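Long-range contacts in V-type ATP synthase alpha chain (Thermoplasma volcanium, PDB 4O1S), which is the intein of the A subunit of a V-type ATPase, a mostly beta-stranded splicing domain of the Hint family: residues A120-S125 / L164-N169; G85-S90 / E128-R133. All blocks are in the same frame, centred on the assembly; numbering follows the deposited sequence.

Contact 1 of 2, residues A120-S125 / L164-N169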
# COMPACT_ATOMS: atom_id res chain seq x y z
N ALA A 120 -9.10 -2.09 -7.89
CA ALA A 120 -8.01 -2.49 -8.76
C ALA A 120 -7.03 -3.43 -8.04
O ALA A 120 -6.52 -3.13 -6.95
CB ALA A 120 -7.29 -1.25 -9.28
N ALA A 121 -6.77 -4.56 -8.68
CA ALA A 121 -5.82 -5.53 -8.20
C ALA A 121 -4.99 -5.94 -9.39
O ALA A 121 -5.33 -5.63 -10.53
CB ALA A 121 -6.54 -6.72 -7.64
N VAL A 122 -3.89 -6.64 -9.15
CA VAL A 122 -3.06 -7.14 -10.24
C VAL A 122 -3.02 -8.67 -10.25
O VAL A 122 -2.73 -9.30 -9.23
CB VAL A 122 -1.66 -6.59 -10.09
CG1 VAL A 122 -0.74 -7.24 -11.09
CG2 VAL A 122 -1.70 -5.11 -10.28
N ALA A 123 -3.32 -9.27 -11.41
CA ALA A 123 -3.28 -10.73 -11.54
C ALA A 123 -1.85 -11.31 -11.44
O ALA A 123 -0.88 -10.73 -11.95
CB ALA A 123 -3.91 -11.12 -12.86
N GLU A 124 -1.73 -12.48 -10.80
CA GLU A 124 -0.42 -13.13 -10.64
C GLU A 124 0.12 -13.64 -11.97
O GLU A 124 1.32 -13.62 -12.22
CB GLU A 124 -0.55 -14.31 -9.68
CG GLU A 124 -1.49 -14.05 -8.51
CD GLU A 124 -0.90 -14.47 -7.17
OE1 GLU A 124 -0.04 -15.38 -7.16
OE2 GLU A 124 -1.30 -13.89 -6.13
N SER A 125 -0.80 -14.12 -12.81
CA SER A 125 -0.47 -14.73 -14.09
C SER A 125 0.39 -13.82 -14.98
O SER A 125 1.55 -14.13 -15.25
CB SER A 125 -1.76 -15.14 -14.81
OG SER A 125 -1.52 -15.47 -16.17
N LEU A 164 -2.27 -8.60 -4.27
CA LEU A 164 -1.73 -7.55 -5.13
C LEU A 164 -2.73 -6.43 -5.40
O LEU A 164 -3.04 -6.10 -6.55
CB LEU A 164 -1.25 -8.14 -6.46
CG LEU A 164 -0.42 -9.43 -6.44
CD1 LEU A 164 -0.03 -9.78 -7.84
CD2 LEU A 164 0.81 -9.29 -5.62
N LEU A 165 -3.25 -5.84 -4.32
CA LEU A 165 -4.07 -4.66 -4.48
C LEU A 165 -3.19 -3.46 -4.86
O LEU A 165 -1.96 -3.44 -4.59
CB LEU A 165 -4.85 -4.37 -3.21
CG LEU A 165 -5.81 -5.49 -2.82
CD1 LEU A 165 -6.17 -5.40 -1.34
CD2 LEU A 165 -7.07 -5.43 -3.69
N VAL A 166 -3.83 -2.49 -5.51
CA VAL A 166 -3.12 -1.36 -6.06
C VAL A 166 -3.49 -0.16 -5.23
O VAL A 166 -4.67 0.24 -5.16
CB VAL A 166 -3.49 -1.11 -7.54
CG1 VAL A 166 -2.67 0.07 -8.11
CG2 VAL A 166 -3.29 -2.38 -8.37
N LEU A 167 -2.47 0.43 -4.59
CA LEU A 167 -2.72 1.46 -3.59
C LEU A 167 -2.17 2.79 -4.04
O LEU A 167 -0.99 2.91 -4.38
CB LEU A 167 -2.13 1.04 -2.25
CG LEU A 167 -2.76 -0.30 -1.83
CD1 LEU A 167 -1.99 -1.07 -0.78
CD2 LEU A 167 -4.16 -0.02 -1.35
N HIS A 168 -3.04 3.79 -4.08
CA HIS A 168 -2.62 5.14 -4.44
C HIS A 168 -2.08 5.94 -3.25
O HIS A 168 -2.80 6.73 -2.63
CB HIS A 168 -3.76 5.92 -5.08
CG HIS A 168 -3.32 7.23 -5.62
ND1 HIS A 168 -3.93 8.42 -5.28
CD2 HIS A 168 -2.30 7.56 -6.45
CE1 HIS A 168 -3.32 9.42 -5.90
NE2 HIS A 168 -2.33 8.92 -6.62
N ASN A 169 -0.80 5.74 -2.96
CA ASN A 169 -0.17 6.37 -1.82
C ASN A 169 0.49 7.69 -2.23
O ASN A 169 1.01 8.43 -1.39
CB ASN A 169 0.90 5.45 -1.27
CG ASN A 169 2.07 5.35 -2.21
OD1 ASN A 169 1.93 5.60 -3.42
ND2 ASN A 169 3.24 4.99 -1.68
O HOH W 1 -7.30 -0.39 -5.95
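Ala-120 meets Val-166 twice, through its carbonyl and through its methyl group. Its O accepts the N-H of Val-166 at 3.1 Å, while its CB lies 4.2 Å from Val-166 CB. Water 1 bridges Ala-120 O and Val-166 O. Ala-121 is paired with Leu-165 in a single beta bridge; its CA makes a bent CA-H...O contact with Leu-164 O, and its methyl touches Leu-165 CD2. Val-122 N then donates to that same Leu-164 O at 2.8 Å, so one carbonyl takes a hydrogen bond and a weaker C-H contact. The side chain of Val-122 crosses Leu-164 and Val-166 at about a right angle. With CG1 anti to the backbone N (chi1 172°), its CG2 is turned against Val-166 CG2 at 3.7 Å, and its CB rests on Leu-164 CB. The Leu-164 side chain lies along the carbonyl of Val-122, its CD1 reaching on toward Ala-123 O. The strands run roughly antiparallel but strongly skewed, 126° between their N-to-C directions, consistent with a single bridge joining two antiparallel sheets of the Hint-type splicing domain. Two backbone bonds thus set the register, and small aliphatic groups, largely buried, fill in around them.

Contact 2 of 2, residues G85-S90 / E128-R133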
# COMPACT_ATOMS: atom_id res chain seq x y z
N GLY A 85 -12.83 -12.02 -4.29
CA GLY A 85 -11.71 -12.82 -4.72
C GLY A 85 -10.67 -13.15 -3.67
O GLY A 85 -9.59 -13.67 -4.01
N GLY A 86 -10.95 -12.83 -2.41
CA GLY A 86 -10.04 -13.18 -1.32
C GLY A 86 -8.87 -12.25 -1.14
O GLY A 86 -7.85 -12.62 -0.60
N ARG A 87 -9.01 -11.02 -1.62
CA ARG A 87 -7.95 -10.04 -1.48
C ARG A 87 -8.24 -9.15 -0.28
O ARG A 87 -9.41 -8.87 0.03
CB ARG A 87 -7.86 -9.18 -2.73
CG ARG A 87 -7.51 -9.97 -3.96
CD ARG A 87 -7.30 -9.06 -5.13
NE ARG A 87 -6.64 -9.80 -6.19
CZ ARG A 87 -7.26 -10.59 -7.04
NH1 ARG A 87 -8.59 -10.72 -6.99
NH2 ARG A 87 -6.56 -11.23 -7.96
N SER A 88 -7.19 -8.71 0.40
CA SER A 88 -7.35 -7.88 1.59
C SER A 88 -6.22 -6.89 1.83
O SER A 88 -5.05 -7.13 1.47
CB SER A 88 -7.55 -8.76 2.82
OG SER A 88 -6.33 -9.37 3.17
N VAL A 89 -6.58 -5.77 2.43
CA VAL A 89 -5.59 -4.84 2.95
C VAL A 89 -6.26 -3.99 4.04
O VAL A 89 -7.46 -3.70 3.96
CB VAL A 89 -4.98 -4.00 1.82
CG1 VAL A 89 -6.05 -3.08 1.22
CG2 VAL A 89 -3.76 -3.21 2.31
N SER A 90 -5.53 -3.67 5.09
CA SER A 90 -6.03 -2.75 6.11
C SER A 90 -5.26 -1.46 5.91
O SER A 90 -4.02 -1.44 5.86
CB SER A 90 -5.83 -3.30 7.53
OG SER A 90 -6.52 -4.53 7.75
N GLU A 128 -2.42 -8.83 -15.33
CA GLU A 128 -3.61 -8.27 -15.94
C GLU A 128 -4.37 -7.43 -14.91
O GLU A 128 -4.50 -7.81 -13.74
CB GLU A 128 -4.53 -9.36 -16.52
CG GLU A 128 -3.89 -10.39 -17.42
CD GLU A 128 -3.58 -11.70 -16.71
OE1 GLU A 128 -2.78 -11.68 -15.74
OE2 GLU A 128 -4.13 -12.74 -17.11
N ALA A 129 -4.86 -6.28 -15.37
CA ALA A 129 -5.73 -5.44 -14.56
C ALA A 129 -6.93 -6.24 -14.19
O ALA A 129 -7.69 -6.65 -15.07
CB ALA A 129 -6.17 -4.20 -15.34
N THR A 130 -7.11 -6.49 -12.89
CA THR A 130 -8.36 -7.06 -12.45
C THR A 130 -9.08 -6.14 -11.46
O THR A 130 -8.45 -5.43 -10.70
CB THR A 130 -8.20 -8.51 -11.93
OG1 THR A 130 -8.25 -8.54 -10.50
CG2 THR A 130 -6.93 -9.14 -12.43
N PHE A 131 -10.42 -6.15 -11.51
CA PHE A 131 -11.21 -5.38 -10.57
C PHE A 131 -12.14 -6.27 -9.79
O PHE A 131 -13.03 -6.92 -10.34
CB PHE A 131 -11.96 -4.27 -11.25
CG PHE A 131 -11.07 -3.30 -11.90
CD1 PHE A 131 -10.69 -2.15 -11.24
CD2 PHE A 131 -10.55 -3.56 -13.17
CE1 PHE A 131 -9.83 -1.25 -11.84
CE2 PHE A 131 -9.69 -2.67 -13.79
CZ PHE A 131 -9.33 -1.52 -13.12
N ASP A 132 -11.92 -6.26 -8.49
CA ASP A 132 -12.53 -7.22 -7.59
C ASP A 132 -13.56 -6.50 -6.73
O ASP A 132 -13.30 -5.42 -6.19
CB ASP A 132 -11.41 -7.83 -6.74
CG ASP A 132 -11.80 -9.15 -6.16
OD1 ASP A 132 -13.00 -9.50 -6.31
OD2 ASP A 132 -10.90 -9.80 -5.56
N ARG A 133 -14.75 -7.08 -6.62
CA ARG A 133 -15.81 -6.48 -5.82
C ARG A 133 -15.42 -6.57 -4.35
O ARG A 133 -14.99 -7.63 -3.88
CB ARG A 133 -17.15 -7.19 -6.05
CG ARG A 133 -17.65 -6.98 -7.47
CD ARG A 133 -19.04 -7.52 -7.71
NE ARG A 133 -19.63 -6.86 -8.87
CZ ARG A 133 -20.33 -5.73 -8.80
NH1 ARG A 133 -20.54 -5.17 -7.62
NH2 ARG A 133 -20.82 -5.17 -9.90
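The carboxylate oxygen OD2 of Asp-132 is gripped by Arg-87 NH1, in a salt bridge of 2.9 Å, by the hydroxyl of Thr-83 and, weakly, by Gly-85 N. The two flat groups of the salt bridge stand nearly perpendicular, with their planes 80° apart. OD2 lies in the guanidinium plane, at its edge, whereas the arginine nitrogen meets the carboxylate from above, well out of its plane. Gly-85 N also donates to the other oxygen, OD1 of Asp-132, through the syn lone pair at 3.2 Å. In the four-stranded antiparallel sheet, strand 77-83 runs between strands 88-91 and 129-141, so Asp-132 ties the turn that joins 77-83 to 88-91 back to the strand on the other side of 77-83. Within the beta-rich Hint fold the two segments are thus joined by the aspartate side chain rather than by strand pairing. Arg-87 reaches across to Asp-132 with its chain extended from CG to NE. Its NE is held by Gly-163 O, which together with the salt bridge should restrain the rotation of the guanidinium group. Over one face, offset toward the rim, lies Thr-130 OG1, 4.1 Å from Arg-87 NH2. With a positive charge, a peptide N-H and the Thr-83 hydroxyl all gathered at its carboxylate, the aspartate is probably stabilised in its ionised form.

How the contacts relate
From the N terminus the segments come in the order 85-90, 120-125, 128-133, 164-169. Contact 2 closes the loop from 85-90 to 128-133, and contact 1 opens inside it and closes at 164-169, so the two cross. Their centres are about 7 Å apart. Strands 118-122 and 129-141 follow one another in the chain and pair as antiparallel neighbours, with Ala-121 N probably bonded to Thr-130 O at 2.8 Å. Contact 2 thus braces one sheet internally, whereas contact 1 joins the edge of that sheet to the one containing 165-168. Arg-87 of contact 2 packs on Ala-121 of contact 1, and Val-89 on Leu-165.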